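Local coordinates for protein salicylate 5-hydroxylase, large oxygenase component (Ralstonia sp., PDB 7C8Z) that hydroxylates salicylate at its 5-position to give gentisate, as the iron- and [2Fe-2S]-containing oxygenase component of a multicomponent monooxygenase system, at residues 90-94 with 105-109; 234-239 with 325-331; 264-268 with 425-429. All coordinates share one frame; numbering follows the deposited sequence.

Interaction 1: residues 90-94 with 105-109; sequences ERSVI and VVENV
R91 reaches over from strand 91-97 to take the carboxylate of E107 on strand 103-107, its partner in the antiparallel hairpin. From CB outward, R91 runs CG and CD past E107 OE1, each at about 4.1 Å, and a bend at chi3 (78°) turns the guanidinium edge to the acid. NE then bonds OE1 (3.0 Å) in the guanidinium plane, but from above the carboxylate plane; NH2 bonds OE2 (2.9 Å) on its syn side. This is a side-on, two-nitrogen salt bridge, with the two flat groups turned 45° apart.

Next along the hairpin, V93 and E107 form a non-hydrogen-bonded pair, and I94 and V106 a hydrogen-bonded one, I94 N to V106 O at 2.8 Å. N108, the centre of an inverse gamma turn, ends the ladder with N108 N on S92 O (2.8 Å). Its amide ND2 makes a weak bond to S92 OG, while OD1 takes C118 N.

K403 and Q402 of the second subunit also bind the E107 carboxylate. With R91 and K403 both beside it, E107 is probably held as the anion, tying this Rieske-domain hairpin to the neighbouring subunit.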
loop_
_atom_site.group_PDB
_atom_site.type_symbol
_atom_site.label_atom_id
_atom_site.label_comp_id
_atom_site.label_asym_id
_atom_site.label_seq_id
_atom_site.Cartn_x
_atom_site.Cartn_y
_atom_site.Cartn_z
ATOM N N GLU A 90 20.483 -3.469 6.135
ATOM C CA GLU A 90 19.220 -4.156 5.899
ATOM C C GLU A 90 19.284 -5.612 6.327
ATOM O O GLU A 90 18.455 -6.419 5.903
ATOM C CB GLU A 90 18.825 -4.051 4.428
ATOM C CG GLU A 90 18.587 -2.625 3.982
ATOM C CD GLU A 90 17.863 -2.552 2.662
ATOM O OE1 GLU A 90 17.526 -3.623 2.116
ATOM O OE2 GLU A 90 17.616 -1.428 2.178
ATOM N N ARG A 91 20.238 -5.961 7.182
ATOM C CA ARG A 91 20.449 -7.338 7.606
ATOM C C ARG A 91 20.008 -7.483 9.055
ATOM O O ARG A 91 20.555 -6.819 9.945
ATOM C CB ARG A 91 21.912 -7.742 7.429
ATOM C CG ARG A 91 22.294 -7.913 5.975
ATOM C CD ARG A 91 23.787 -8.002 5.785
ATOM N NE ARG A 91 24.322 -9.312 6.129
ATOM C CZ ARG A 91 25.605 -9.630 6.017
ATOM N NH1 ARG A 91 26.473 -8.729 5.572
ATOM N NH2 ARG A 91 26.023 -10.842 6.350
ATOM N N SER A 92 19.006 -8.332 9.278
ATOM C CA SER A 92 18.509 -8.582 10.623
ATOM C C SER A 92 19.552 -9.327 11.450
ATOM O O SER A 92 20.138 -10.314 10.991
ATOM C CB SER A 92 17.215 -9.392 10.558
ATOM O OG SER A 92 16.436 -9.204 11.727
ATOM N N VAL A 93 19.778 -8.855 12.678
ATOM C CA VAL A 93 20.683 -9.496 13.618
ATOM C C VAL A 93 19.987 -9.595 14.970
ATOM O O VAL A 93 18.966 -8.955 15.221
ATOM C CB VAL A 93 22.030 -8.755 13.747
ATOM C CG1 VAL A 93 22.828 -8.880 12.460
ATOM C CG2 VAL A 93 21.807 -7.297 14.119
ATOM N N ILE A 94 20.561 -10.418 15.841
ATOM C CA ILE A 94 20.061 -10.645 17.189
ATOM C C ILE A 94 21.187 -10.348 18.169
ATOM O O ILE A 94 22.302 -10.872 18.019
ATOM C CB ILE A 94 19.547 -12.086 17.359
ATOM C CG1 ILE A 94 18.579 -12.436 16.223
ATOM C CG2 ILE A 94 18.902 -12.280 18.731
ATOM C CD1 ILE A 94 18.414 -13.909 16.005
ATOM N N VAL A 105 26.293 -11.138 19.189
ATOM C CA VAL A 105 25.470 -10.617 18.106
ATOM C C VAL A 105 25.623 -11.547 16.913
ATOM O O VAL A 105 26.732 -11.719 16.394
ATOM C CB VAL A 105 25.844 -9.177 17.724
ATOM C CG1 VAL A 105 25.182 -8.797 16.405
ATOM C CG2 VAL A 105 25.425 -8.224 18.826
ATOM N N VAL A 106 24.515 -12.148 16.486
ATOM C CA VAL A 106 24.531 -13.113 15.394
ATOM C C VAL A 106 23.559 -12.660 14.314
ATOM O O VAL A 106 22.627 -11.895 14.560
ATOM C CB VAL A 106 24.181 -14.534 15.873
ATOM C CG1 VAL A 106 25.139 -14.969 16.974
ATOM C CG2 VAL A 106 22.731 -14.586 16.349
ATOM N N GLU A 107 23.782 -13.150 13.101
ATOM C CA GLU A 107 22.901 -12.811 11.995
ATOM C C GLU A 107 21.629 -13.650 12.054
ATOM O O GLU A 107 21.677 -14.862 12.271
ATOM C CB GLU A 107 23.616 -13.018 10.661
ATOM C CG GLU A 107 22.765 -12.666 9.454
ATOM C CD GLU A 107 23.588 -12.334 8.231
ATOM O OE1 GLU A 107 23.042 -11.697 7.307
ATOM O OE2 GLU A 107 24.779 -12.710 8.192
ATOM N N ASN A 108 20.484 -12.991 11.854
ATOM C CA ASN A 108 19.174 -13.631 11.936
ATOM C C ASN A 108 18.844 -14.366 10.643
ATOM O O ASN A 108 17.775 -14.158 10.061
ATOM C CB ASN A 108 18.093 -12.585 12.240
ATOM C CG ASN A 108 16.746 -13.204 12.605
ATOM O OD1 ASN A 108 16.635 -14.407 12.827
ATOM N ND2 ASN A 108 15.716 -12.373 12.660
ATOM N N VAL A 109 19.756 -15.220 10.184
ATOM C CA VAL A 109 19.567 -16.014 8.973
ATOM C C VAL A 109 20.027 -17.434 9.259
ATOM O O VAL A 109 21.125 -17.637 9.787
ATOM C CB VAL A 109 20.345 -15.435 7.775
ATOM C CG1 VAL A 109 20.197 -16.336 6.560
ATOM C CG2 VAL A 109 19.870 -14.031 7.459
#

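Interaction 2: residues 234-239 with 325-331; sequences MQENIK and TIFPSVI
T325 sits against the last turn of helix 232-238, and three helix-side residues converge on it. The tight part is apolar. T325 CG2 lies against I238 CB (3.5 Å), and on the next strand I331 CD1 packs on I238 CG1 (3.5 Å), with the M234 side chain crossing I331 at about a right angle, CG against CD1. I238 CG1 stands anti to the carbonyl carbon (chi1 -44°), which points it at I331 and sets CG2 nearer T325. F352 and F354 of strand 352-361 close around M234.

The polar side is looser, though buried as well, since its amide is weakly bonded. Q235 folds at chi2 (-75°) and slides past T325 in the opposite direction; its OE1 lies beside T325 CB and CG2, and its NE2 makes a weak bond to P328 O (3.4 Å), at the turn that carries a cis peptide before P328. The F327 ring lies obliquely beside the Q235 amide, its plane 62° from it, and M432 of helix 427-440 packs on both side chains. The classic bulge of S329 and V330 opposite I326 shapes this end of the hairpin.

K239, just past the helix, runs out extended and bends at chi4 to put NZ on T325 OG1 (2.8 Å); R272 O accepts from NZ too. The lysine charge is thus probably eased by neutral oxygens, while the apolar half backs a helix whose I238 side chain lies close to the bound iron.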
loop_
_atom_site.group_PDB
_atom_site.type_symbol
_atom_site.label_atom_id
_atom_site.label_comp_id
_atom_site.label_asym_id
_atom_site.label_seq_id
_atom_site.Cartn_x
_atom_site.Cartn_y
_atom_site.Cartn_z
ATOM N N MET A 234 19.534 12.074 7.333
ATOM C CA MET A 234 19.439 12.120 8.787
ATOM C C MET A 234 20.779 12.491 9.403
ATOM O O MET A 234 20.854 13.367 10.274
ATOM C CB MET A 234 18.941 10.782 9.334
ATOM C CG MET A 234 18.752 10.770 10.846
ATOM S SD MET A 234 17.974 12.272 11.473
ATOM C CE MET A 234 16.240 11.955 11.152
ATOM N N GLN A 235 21.856 11.852 8.940
ATOM C CA GLN A 235 23.188 12.223 9.408
ATOM C C GLN A 235 23.451 13.702 9.167
ATOM O O GLN A 235 23.797 14.445 10.096
ATOM C CB GLN A 235 24.241 11.350 8.724
ATOM C CG GLN A 235 24.307 9.940 9.294
ATOM C CD GLN A 235 24.989 9.897 10.653
ATOM O OE1 GLN A 235 25.636 10.861 11.066
ATOM N NE2 GLN A 235 24.841 8.777 11.358
ATOM N N GLU A 236 23.252 14.151 7.925
ATOM C CA GLU A 236 23.329 15.572 7.613
ATOM C C GLU A 236 22.560 16.400 8.629
ATOM O O GLU A 236 23.075 17.394 9.156
ATOM C CB GLU A 236 22.769 15.834 6.215
ATOM C CG GLU A 236 23.583 15.278 5.077
ATOM C CD GLU A 236 23.005 15.663 3.733
ATOM O OE1 GLU A 236 22.240 16.648 3.670
ATOM O OE2 GLU A 236 23.308 14.977 2.737
ATOM N N ASN A 237 21.334 15.973 8.951
ATOM C CA ASN A 237 20.476 16.805 9.788
ATOM C C ASN A 237 21.079 17.005 11.170
ATOM O O ASN A 237 20.908 18.072 11.771
ATOM C CB ASN A 237 19.079 16.187 9.890
ATOM C CG ASN A 237 18.079 17.116 10.552
ATOM O OD1 ASN A 237 17.521 18.006 9.912
ATOM N ND2 ASN A 237 17.848 16.915 11.840
ATOM N N ILE A 238 21.824 16.019 11.672
ATOM C CA ILE A 238 22.486 16.168 12.959
ATOM C C ILE A 238 23.939 16.583 12.793
ATOM O O ILE A 238 24.650 16.777 13.788
ATOM C CB ILE A 238 22.339 14.880 13.795
ATOM C CG1 ILE A 238 20.905 14.375 13.693
ATOM C CG2 ILE A 238 22.638 15.130 15.268
ATOM C CD1 ILE A 238 19.890 15.351 14.264
ATOM N N LYS A 239 24.391 16.756 11.552
ATOM C CA LYS A 239 25.609 17.487 11.243
ATOM C C LYS A 239 25.307 18.898 10.738
ATOM O O LYS A 239 26.199 19.565 10.204
ATOM C CB LYS A 239 26.438 16.710 10.215
ATOM C CG LYS A 239 26.887 15.335 10.696
ATOM C CD LYS A 239 27.435 14.484 9.557
ATOM C CE LYS A 239 27.851 13.097 10.036
ATOM N NZ LYS A 239 28.762 13.122 11.223
ATOM N N THR A 325 26.967 12.291 16.250
ATOM C CA THR A 325 26.690 11.388 15.141
ATOM C C THR A 325 27.817 10.368 15.025
ATOM O O THR A 325 28.975 10.744 14.793
ATOM C CB THR A 325 26.530 12.158 13.831
ATOM O OG1 THR A 325 27.548 13.164 13.729
ATOM C CG2 THR A 325 25.160 12.810 13.769
ATOM N N ILE A 326 27.480 9.090 15.204
ATOM C CA ILE A 326 28.405 7.987 14.968
ATOM C C ILE A 326 28.010 7.339 13.645
ATOM O O ILE A 326 26.952 6.701 13.533
ATOM C CB ILE A 326 28.406 6.976 16.122
ATOM C CG1 ILE A 326 28.948 7.634 17.392
ATOM C CG2 ILE A 326 29.252 5.760 15.762
ATOM C CD1 ILE A 326 29.010 6.708 18.581
ATOM N N PHE A 327 28.878 7.533 12.655
ATOM C CA PHE A 327 28.626 7.116 11.284
ATOM C C PHE A 327 28.750 5.600 11.159
ATOM O O PHE A 327 29.679 5.004 11.709
ATOM C CB PHE A 327 29.631 7.801 10.355
ATOM C CG PHE A 327 29.114 8.065 8.966
ATOM C CD1 PHE A 327 28.241 9.113 8.721
ATOM C CD2 PHE A 327 29.526 7.278 7.900
ATOM C CE1 PHE A 327 27.779 9.368 7.440
ATOM C CE2 PHE A 327 29.067 7.523 6.621
ATOM C CZ PHE A 327 28.191 8.571 6.389
ATOM N N PRO A 328 27.860 4.951 10.396
ATOM C CA PRO A 328 26.766 5.622 9.694
ATOM C C PRO A 328 25.409 5.406 10.348
ATOM O O PRO A 328 24.393 5.831 9.797
ATOM C CB PRO A 328 26.790 4.941 8.330
ATOM C CG PRO A 328 27.128 3.501 8.685
ATOM C CD PRO A 328 27.975 3.546 9.964
ATOM N N SER A 329 25.391 4.762 11.515
ATOM C CA SER A 329 24.182 4.107 11.977
ATOM C C SER A 329 23.441 4.817 13.098
ATOM O O SER A 329 22.249 4.550 13.273
ATOM C CB SER A 329 24.493 2.675 12.439
ATOM O OG SER A 329 24.799 2.631 13.824
ATOM N N VAL A 330 24.083 5.685 13.885
ATOM C CA VAL A 330 23.409 6.118 15.103
ATOM C C VAL A 330 23.691 7.571 15.455
ATOM O O VAL A 330 24.700 8.161 15.059
ATOM C CB VAL A 330 23.767 5.200 16.298
ATOM C CG1 VAL A 330 25.129 5.552 16.876
ATOM C CG2 VAL A 330 22.670 5.242 17.367
ATOM N N ILE A 331 22.750 8.140 16.204
ATOM C CA ILE A 331 22.897 9.434 16.846
ATOM C C ILE A 331 22.731 9.230 18.344
ATOM O O ILE A 331 21.801 8.546 18.780
ATOM C CB ILE A 331 21.861 10.441 16.321
ATOM C CG1 ILE A 331 22.167 10.797 14.869
ATOM C CG2 ILE A 331 21.827 11.688 17.202
ATOM C CD1 ILE A 331 20.941 10.864 13.997
#

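Interaction 3: residues 264-268 with 425-429; sequences ELKMD and TETLI
L428, on the first turn of helix 427-440, pushes one methyl, CD2, between two side chains of strand 263-267. L265 CD1 meets it at 3.5 Å and M267 CG at 3.4 Å, with M267 SD close behind at 3.6 Å. In M267, a bend at chi3 (-66°) brings the terminal methyl CE back to the same leucine, 3.8 Å from L428 CD2. L265 divides its two methyls: CD1 touches both L428 CD2 and T427 CG2, the latter at 3.5 Å, while CD2 lies on T425 CG2 (3.8 Å). All of this is carbon and sulfur, with no hydrogen bond passing between 264-268 and 425-429.

The second shell holds these groups in place. T427 turns its methyl to L265 and its hydroxyl elsewhere: with OG1 anti to the backbone N (chi1 180°), it bonds G418 N and E416 O in the loop ahead of the helix. T425 OG1 makes a weak bond to T427 N at the helix start, where E426 is the N-cap residue. On the strand side, D419 OD1 takes M267 N and T420 pairs with the backbone of L265, so the same loop reaches both partners, while A274 and M276 of the adjoining strand 274-278 also pack on L428.

Further out, E426, whose CB points away from the strand, forms a salt bridge with R113 of the third subunit, a residue of the pocket around the [2Fe-2S] cluster. Polar bonds therefore fix the backbones and the subunit interface, while the strand-to-helix seam itself relies on apolar packing, carrying the outermost sheet strand onto the C-terminal helix.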
loop_
_atom_site.group_PDB
_atom_site.type_symbol
_atom_site.label_atom_id
_atom_site.label_comp_id
_atom_site.label_asym_id
_atom_site.label_seq_id
_atom_site.Cartn_x
_atom_site.Cartn_y
_atom_site.Cartn_z
ATOM N N GLU A 264 30.560 24.837 19.883
ATOM C CA GLU A 264 31.700 24.343 19.126
ATOM C C GLU A 264 31.339 22.980 18.555
ATOM O O GLU A 264 30.612 22.211 19.182
ATOM C CB GLU A 264 32.952 24.232 20.010
ATOM C CG GLU A 264 32.706 23.557 21.358
ATOM C CD GLU A 264 33.958 23.467 22.212
ATOM O OE1 GLU A 264 35.073 23.502 21.647
ATOM O OE2 GLU A 264 33.829 23.363 23.452
ATOM N N LEU A 265 31.838 22.690 17.360
ATOM C CA LEU A 265 31.538 21.432 16.693
ATOM C C LEU A 265 32.847 20.765 16.293
ATOM O O LEU A 265 33.731 21.413 15.723
ATOM C CB LEU A 265 30.601 21.642 15.500
ATOM C CG LEU A 265 30.966 22.702 14.478
ATOM C CD1 LEU A 265 31.594 22.020 13.297
ATOM C CD2 LEU A 265 29.745 23.494 14.059
ATOM N N LYS A 266 32.975 19.480 16.615
ATOM C CA LYS A 266 34.196 18.723 16.393
ATOM C C LYS A 266 33.923 17.474 15.565
ATOM O O LYS A 266 32.791 16.993 15.477
ATOM C CB LYS A 266 34.841 18.329 17.727
ATOM C CG LYS A 266 35.269 19.517 18.573
ATOM C CD LYS A 266 34.992 19.259 20.040
ATOM C CE LYS A 266 35.725 20.236 20.935
ATOM N NZ LYS A 266 36.423 19.506 22.026
ATOM N N MET A 267 34.986 16.957 14.950
ATOM C CA MET A 267 34.923 15.793 14.078
ATOM C C MET A 267 36.073 14.857 14.420
ATOM O O MET A 267 37.032 15.241 15.093
ATOM C CB MET A 267 35.018 16.174 12.594
ATOM C CG MET A 267 33.703 16.475 11.926
ATOM S SD MET A 267 33.913 17.085 10.233
ATOM C CE MET A 267 34.739 18.644 10.531
ATOM N N ASP A 268 35.973 13.619 13.948
ATOM C CA ASP A 268 37.079 12.688 14.081
ATOM C C ASP A 268 38.026 12.860 12.895
ATOM O O ASP A 268 37.819 13.704 12.021
ATOM C CB ASP A 268 36.568 11.252 14.224
ATOM C CG ASP A 268 36.120 10.642 12.905
ATOM O OD1 ASP A 268 35.467 11.346 12.107
ATOM O OD2 ASP A 268 36.404 9.444 12.679
ATOM N N THR A 425 28.231 27.063 10.059
ATOM C CA THR A 425 29.037 26.412 9.047
ATOM C C THR A 425 28.377 25.098 8.678
ATOM O O THR A 425 27.686 24.488 9.494
ATOM C CB THR A 425 30.476 26.193 9.530
ATOM O OG1 THR A 425 31.160 25.336 8.611
ATOM C CG2 THR A 425 30.491 25.572 10.924
ATOM N N GLU A 426 28.592 24.674 7.435
ATOM C CA GLU A 426 28.176 23.354 6.986
ATOM C C GLU A 426 29.358 22.396 6.892
ATOM O O GLU A 426 29.334 21.448 6.098
ATOM C CB GLU A 426 27.438 23.461 5.651
ATOM C CG GLU A 426 26.142 24.245 5.757
ATOM C CD GLU A 426 25.387 24.326 4.448
ATOM O OE1 GLU A 426 24.460 23.513 4.252
ATOM O OE2 GLU A 426 25.713 25.203 3.620
ATOM N N THR A 427 30.383 22.614 7.719
ATOM C CA THR A 427 31.630 21.872 7.578
ATOM C C THR A 427 31.463 20.398 7.920
ATOM O O THR A 427 32.187 19.558 7.374
ATOM C CB THR A 427 32.721 22.503 8.448
ATOM O OG1 THR A 427 33.942 21.765 8.310
ATOM C CG2 THR A 427 32.302 22.522 9.904
ATOM N N LEU A 428 30.523 20.054 8.804
ATOM C CA LEU A 428 30.330 18.646 9.136
ATOM C C LEU A 428 29.777 17.871 7.947
ATOM O O LEU A 428 30.177 16.728 7.702
ATOM C CB LEU A 428 29.401 18.509 10.341
ATOM C CG LEU A 428 29.826 19.193 11.635
ATOM C CD1 LEU A 428 28.901 18.811 12.778
ATOM C CD2 LEU A 428 31.252 18.829 11.963
ATOM N N ILE A 429 28.888 18.491 7.174
ATOM C CA ILE A 429 28.368 17.837 5.981
ATOM C C ILE A 429 29.445 17.751 4.907
ATOM O O ILE A 429 29.554 16.744 4.194
ATOM C CB ILE A 429 27.113 18.575 5.484
ATOM C CG1 ILE A 429 26.140 18.777 6.647
ATOM C CG2 ILE A 429 26.452 17.802 4.353
ATOM C CD1 ILE A 429 24.884 19.532 6.281
#

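In the fold
All three contacts are buried, but they sit in two domains. Interaction 1 belongs to the Rieske part, about 22 Å centre to centre from interaction 2 and 33 Å from interaction 3. Interactions 2 and 3 share the catalytic domain's antiparallel sheet and touch, K239 O meeting L428 CB, so the helix beside the iron and the C-terminal helix pack on one another as well as on the sheet. Chemistry follows place: a charged pair and a backbone ladder within a hairpin at a subunit boundary, a mixed polar and apolar contact nearest the chain's centre, and purely apolar packing at the sheet's outer strand, with a salt bridge to another subunit at E426, which takes no part in the packing.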